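PDB 4RF6: arginine kinase from Anthopleura japonica, which catalyses the reversible transfer of a phosphate group from ATP to L-arginine, yielding phosphoarginine and ADP. Local coordinates for residues P374-N379 with S415-L420; S384-Y389 with D411-G416. One frame throughout, in Å; residues are numbered along the deposited sequence.

Contact 1 of 2, residues P374-N379 with S415-L420; sequences PEVLKN and SGVENL
At the end of the helix that carries V417 against P374 and V376, S415 O is gripped twice by one residue. N419 N bonds to S415 O at 2.8 Å. The side-chain amide of the same residue folds back, and N419 ND2 reaches S415 O at 3.0 Å with an N-H...O angle of 152°. ND2 meets a lone pair in the carbonyl plane, and the oxygen lies near the plane of the amide. The two bonds tie the first residue past the helix to its last turn. L420 follows in a loop, and its CD2 reaches the 374-379 segment.

Across the contact the side chains meet through apolar groups. V417 works with both methyls. Its CG1, anti to the backbone N (chi1 170°), approaches V376 CG2 at 4.1 Å. Its CG2 meets the ring of P374, 4.0 Å from CB, and the two side chains cross at about a right angle. V376 CG2 also rests near V417 O at 3.9 Å. L420 CD2 packs against V376, 3.6 Å from CB. The side chains of V376 and L420 again lie nearly perpendicular.

The 374-378 turn is held by backbone bonds from L377 N to P374 O and from K378 N to E375 O. A salt bridge joins K378 NZ to E375 OE2 at 3.5 Å.

The 374-379 loop follows helix 344-370 and packs over the C-terminal end of helix 409-418. N419 and S415 are hydrogen-bonded to R552 and F553, so helix 552-557 lies against that helix as well.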
loop_
_atom_site.group_PDB
_atom_site.type_symbol
_atom_site.label_atom_id
_atom_site.label_comp_id
_atom_site.label_asym_id
_atom_site.label_seq_id
_atom_site.Cartn_x
_atom_site.Cartn_y
_atom_site.Cartn_z
ATOM N N PRO A 374 -29.305 -11.143 2.919
ATOM C CA PRO A 374 -28.420 -11.927 2.050
ATOM C C PRO A 374 -29.071 -13.252 1.665
ATOM O O PRO A 374 -29.044 -14.195 2.457
ATOM C CB PRO A 374 -27.190 -12.184 2.934
ATOM C CG PRO A 374 -27.290 -11.183 4.058
ATOM C CD PRO A 374 -28.750 -10.972 4.272
ATOM N N GLU A 375 -29.632 -13.317 0.460
ATOM C CA GLU A 375 -30.367 -14.497 0.002
ATOM C C GLU A 375 -29.552 -15.790 0.064
ATOM O O GLU A 375 -30.109 -16.866 0.287
ATOM C CB GLU A 375 -30.889 -14.281 -1.422
ATOM C CG GLU A 375 -32.156 -15.067 -1.760
ATOM C CD GLU A 375 -33.397 -14.483 -1.103
ATOM O OE1 GLU A 375 -33.352 -13.304 -0.689
ATOM O OE2 GLU A 375 -34.418 -15.201 -1.000
ATOM N N VAL A 376 -28.237 -15.681 -0.123
ATOM C CA VAL A 376 -27.352 -16.849 -0.109
ATOM C C VAL A 376 -27.392 -17.605 1.223
ATOM O O VAL A 376 -27.061 -18.789 1.286
ATOM C CB VAL A 376 -25.885 -16.474 -0.442
ATOM C CG1 VAL A 376 -25.798 -15.716 -1.754
ATOM C CG2 VAL A 376 -25.268 -15.652 0.678
ATOM N N LEU A 377 -27.802 -16.916 2.284
ATOM C CA LEU A 377 -27.874 -17.526 3.606
ATOM C C LEU A 377 -29.076 -18.460 3.724
ATOM O O LEU A 377 -29.102 -19.349 4.576
ATOM C CB LEU A 377 -27.936 -16.455 4.697
ATOM C CG LEU A 377 -26.671 -15.634 4.939
ATOM C CD1 LEU A 377 -26.862 -14.650 6.087
ATOM C CD2 LEU A 377 -25.493 -16.553 5.213
ATOM N N LYS A 378 -30.071 -18.257 2.864
ATOM C CA LYS A 378 -31.293 -19.060 2.897
ATOM C C LYS A 378 -31.039 -20.530 2.549
ATOM O O LYS A 378 -31.810 -21.410 2.936
ATOM C CB LYS A 378 -32.352 -18.459 1.970
ATOM C CG LYS A 378 -32.656 -16.991 2.242
ATOM C CD LYS A 378 -34.071 -16.643 1.813
ATOM C CE LYS A 378 -34.498 -15.277 2.331
ATOM N NZ LYS A 378 -35.963 -15.063 2.161
ATOM N N ASN A 379 -29.952 -20.776 1.818
ATOM C CA ASN A 379 -29.508 -22.125 1.464
ATOM C C ASN A 379 -29.323 -23.017 2.690
ATOM O O ASN A 379 -28.574 -22.673 3.606
ATOM C CB ASN A 379 -28.194 -22.046 0.682
ATOM C CG ASN A 379 -27.822 -23.357 -0.006
ATOM O OD1 ASN A 379 -28.305 -24.431 0.350
ATOM N ND2 ASN A 379 -26.941 -23.265 -0.997
ATOM N N SER A 415 -17.717 -11.208 5.208
ATOM C CA SER A 415 -16.870 -12.364 4.935
ATOM C C SER A 415 -17.651 -13.676 4.959
ATOM O O SER A 415 -17.327 -14.612 4.223
ATOM C CB SER A 415 -15.715 -12.431 5.929
ATOM O OG SER A 415 -14.733 -13.353 5.489
ATOM N N GLY A 416 -18.670 -13.748 5.813
ATOM C CA GLY A 416 -19.501 -14.940 5.895
ATOM C C GLY A 416 -20.519 -14.994 4.771
ATOM O O GLY A 416 -21.007 -16.069 4.409
ATOM N N VAL A 417 -20.845 -13.827 4.222
ATOM C CA VAL A 417 -21.723 -13.749 3.059
ATOM C C VAL A 417 -20.945 -14.087 1.778
ATOM O O VAL A 417 -21.462 -14.783 0.899
ATOM C CB VAL A 417 -22.420 -12.373 2.956
ATOM C CG1 VAL A 417 -23.140 -12.219 1.624
ATOM C CG2 VAL A 417 -23.410 -12.193 4.096
ATOM N N GLU A 418 -19.700 -13.615 1.686
ATOM C CA GLU A 418 -18.855 -13.917 0.525
ATOM C C GLU A 418 -18.266 -15.327 0.583
ATOM O O GLU A 418 -18.059 -15.969 -0.449
ATOM C CB GLU A 418 -17.730 -12.886 0.377
ATOM C CG GLU A 418 -18.199 -11.496 -0.030
ATOM C CD GLU A 418 -18.872 -11.468 -1.399
ATOM O OE1 GLU A 418 -18.533 -12.312 -2.257
ATOM O OE2 GLU A 418 -19.736 -10.594 -1.609
ATOM N N ASN A 419 -17.988 -15.801 1.792
ATOM C CA ASN A 419 -17.462 -17.145 1.979
ATOM C C ASN A 419 -18.465 -18.046 2.706
ATOM O O ASN A 419 -18.396 -18.207 3.925
ATOM C CB ASN A 419 -16.129 -17.101 2.732
ATOM C CG ASN A 419 -15.078 -16.267 2.014
ATOM O OD1 ASN A 419 -14.384 -16.757 1.120
ATOM N ND2 ASN A 419 -14.961 -14.998 2.400
ATOM N N LEU A 420 -19.379 -18.637 1.939
ATOM C CA LEU A 420 -20.475 -19.452 2.470
ATOM C C LEU A 420 -19.993 -20.588 3.371
ATOM O O LEU A 420 -20.726 -21.051 4.250
ATOM C CB LEU A 420 -21.302 -20.030 1.320
ATOM C CG LEU A 420 -21.908 -19.042 0.325
ATOM C CD1 LEU A 420 -21.757 -19.530 -1.109
ATOM C CD2 LEU A 420 -23.366 -18.822 0.645
#

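Contact 2 of 2, residues S384-Y389 with D411-G416; sequences SLLRKY and DCINSG
I413 is the first residue of 411-416 to meet L386. It meets the leucine with its beta branch, CB and CG2 both against CD1. L386 CD1 is 3.7 Å from I413 CG2, and the two side chains cross at about a right angle. The other methyl, L386 CD2, sits over the backbone, 3.7 Å from I413 O.

N414 points its CB away from L386 and bonds through ND2 to A556 O. The side chain of S415 packs on A556 and A557. Both therefore serve helix 552-557 rather than the 384-389 segment. The helix is kinked here, where the N atoms of S415 and G416 have no bond to the turn before. G416 N makes a weak bond to I413 O at 3.0 Å.

G416 has no side chain, and L386 fills that side of the helix. L386 CD2 lies 3.7 Å from G416 C, as close as it comes to I413 O. With CG anti to the backbone N (chi1 173°), L386 carries its two methyls to I413 and G416. Beside it, a water bridges the S384 hydroxyl and the G416 carbonyl. It donates to G416 O at 2.6 Å and is hydrogen-bonded to S384 OG at 2.7 Å. S384 is the N-cap residue of helix 385-389, and its OG accepts from R387 N at 3.2 Å (N-H...O 163°). One hydroxyl thus caps its own helix and holds the water that reaches the neighbouring one.

The result is a buried helix-helix contact in which a leucine side chain packs against a kinked turn that contains a glycine. It belongs to the small, all-helical N-terminal domain of phosphagen kinases, here in the second of the two repeats.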
loop_
_atom_site.group_PDB
_atom_site.type_symbol
_atom_site.label_atom_id
_atom_site.label_comp_id
_atom_site.label_asym_id
_atom_site.label_seq_id
_atom_site.Cartn_x
_atom_site.Cartn_y
_atom_site.Cartn_z
ATOM N N SER A 384 -22.720 -21.888 8.725
ATOM C CA SER A 384 -22.018 -20.864 9.495
ATOM C C SER A 384 -22.877 -20.388 10.669
ATOM O O SER A 384 -24.106 -20.493 10.632
ATOM C CB SER A 384 -21.665 -19.677 8.604
ATOM O OG SER A 384 -22.834 -19.022 8.147
ATOM N N LEU A 385 -22.230 -19.879 11.715
ATOM C CA LEU A 385 -22.955 -19.314 12.853
ATOM C C LEU A 385 -23.714 -18.063 12.410
ATOM O O LEU A 385 -24.720 -17.682 13.016
ATOM C CB LEU A 385 -21.992 -18.968 13.989
ATOM C CG LEU A 385 -21.174 -20.114 14.584
ATOM C CD1 LEU A 385 -20.171 -19.597 15.593
ATOM C CD2 LEU A 385 -22.083 -21.137 15.234
ATOM N N LEU A 386 -23.212 -17.425 11.355
ATOM C CA LEU A 386 -23.877 -16.280 10.746
ATOM C C LEU A 386 -25.288 -16.656 10.319
ATOM O O LEU A 386 -26.260 -15.990 10.684
ATOM C CB LEU A 386 -23.084 -15.779 9.537
ATOM C CG LEU A 386 -23.761 -14.694 8.698
ATOM C CD1 LEU A 386 -24.068 -13.473 9.559
ATOM C CD2 LEU A 386 -22.908 -14.303 7.485
ATOM N N ARG A 387 -25.392 -17.731 9.546
ATOM C CA ARG A 387 -26.678 -18.209 9.061
ATOM C C ARG A 387 -27.557 -18.629 10.236
ATOM O O ARG A 387 -28.761 -18.369 10.252
ATOM C CB ARG A 387 -26.458 -19.394 8.114
ATOM C CG ARG A 387 -27.656 -19.774 7.249
ATOM C CD ARG A 387 -28.668 -20.627 7.999
ATOM N NE ARG A 387 -29.656 -21.230 7.112
ATOM C CZ ARG A 387 -29.586 -22.481 6.672
ATOM N NH1 ARG A 387 -28.575 -23.258 7.039
ATOM N NH2 ARG A 387 -30.529 -22.952 5.870
ATOM N N LYS A 388 -26.943 -19.290 11.212
ATOM C CA LYS A 388 -27.666 -19.817 12.361
ATOM C C LYS A 388 -28.393 -18.722 13.136
ATOM O O LYS A 388 -29.514 -18.927 13.605
ATOM C CB LYS A 388 -26.709 -20.571 13.294
ATOM C CG LYS A 388 -27.396 -21.246 14.480
ATOM C CD LYS A 388 -26.414 -22.078 15.285
ATOM C CE LYS A 388 -27.120 -22.822 16.404
ATOM N NZ LYS A 388 -26.159 -23.528 17.297
ATOM N N TYR A 389 -27.766 -17.553 13.251
ATOM C CA TYR A 389 -28.271 -16.511 14.147
ATOM C C TYR A 389 -28.831 -15.254 13.473
ATOM O O TYR A 389 -29.631 -14.528 14.072
ATOM C CB TYR A 389 -27.202 -16.149 15.187
ATOM C CG TYR A 389 -26.919 -17.279 16.143
ATOM C CD1 TYR A 389 -27.925 -17.790 16.953
ATOM C CD2 TYR A 389 -25.653 -17.845 16.229
ATOM C CE1 TYR A 389 -27.680 -18.827 17.827
ATOM C CE2 TYR A 389 -25.397 -18.885 17.100
ATOM C CZ TYR A 389 -26.414 -19.370 17.895
ATOM O OH TYR A 389 -26.171 -20.404 18.762
ATOM N N ASP A 411 -20.930 -4.800 6.959
ATOM C CA ASP A 411 -19.472 -4.837 7.073
ATOM C C ASP A 411 -19.054 -6.053 7.901
ATOM O O ASP A 411 -18.151 -6.803 7.518
ATOM C CB ASP A 411 -18.933 -3.563 7.742
ATOM C CG ASP A 411 -19.006 -2.350 6.838
ATOM O OD1 ASP A 411 -18.976 -2.535 5.604
ATOM O OD2 ASP A 411 -19.084 -1.217 7.363
ATOM N N CYS A 412 -19.725 -6.246 9.033
ATOM C CA CYS A 412 -19.358 -7.312 9.967
ATOM C C CYS A 412 -19.608 -8.709 9.418
ATOM O O CYS A 412 -18.841 -9.632 9.687
ATOM C CB CYS A 412 -20.112 -7.147 11.285
ATOM S SG CYS A 412 -19.591 -5.710 12.235
ATOM N N ILE A 413 -20.677 -8.868 8.641
ATOM C CA ILE A 413 -21.071 -10.193 8.176
ATOM C C ILE A 413 -20.545 -10.504 6.777
ATOM O O ILE A 413 -20.681 -11.632 6.291
ATOM C CB ILE A 413 -22.604 -10.351 8.193
ATOM C CG1 ILE A 413 -23.228 -9.568 7.031
ATOM C CG2 ILE A 413 -23.172 -9.890 9.539
ATOM C CD1 ILE A 413 -24.707 -9.816 6.857
ATOM N N ASN A 414 -19.926 -9.514 6.137
ATOM C CA ASN A 414 -19.528 -9.639 4.731
ATOM C C ASN A 414 -18.718 -10.894 4.393
ATOM O O ASN A 414 -19.007 -11.579 3.413
ATOM C CB ASN A 414 -18.802 -8.376 4.246
ATOM C CG ASN A 414 -18.616 -8.360 2.740
ATOM O OD1 ASN A 414 -19.583 -8.205 1.989
ATOM N ND2 ASN A 414 -17.372 -8.532 2.288
ATOM N N SER A 415 -17.717 -11.208 5.208
ATOM C CA SER A 415 -16.870 -12.364 4.935
ATOM C C SER A 415 -17.651 -13.676 4.959
ATOM O O SER A 415 -17.327 -14.612 4.223
ATOM C CB SER A 415 -15.715 -12.431 5.929
ATOM O OG SER A 415 -14.733 -13.353 5.489
ATOM N N GLY A 416 -18.670 -13.748 5.813
ATOM C CA GLY A 416 -19.501 -14.940 5.895
ATOM C C GLY A 416 -20.519 -14.994 4.771
ATOM O O GLY A 416 -21.007 -16.069 4.409
HETATM O O HOH W 1 -21.734 -18.075 5.895
#

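In the fold
Coming from helix 344-370, the chain first lays down loop 374-379, then the short helix 385-389. It later returns along helix 409-418, which serves both contacts. Contact 2 closes the inner loop, with 21 residues between its segments. Contact 1 closes the outer one, with 35. The two end on overlapping parts of one helix, sharing S415 and G416, and their centres are 7 Å apart. L386 joins them, since its side chain also touches L377 and V417. R387 packs against the backbone of K378 and N379. Together they draw the opening loop and first helix of the second repeat's N-terminal domain onto helix 409-418.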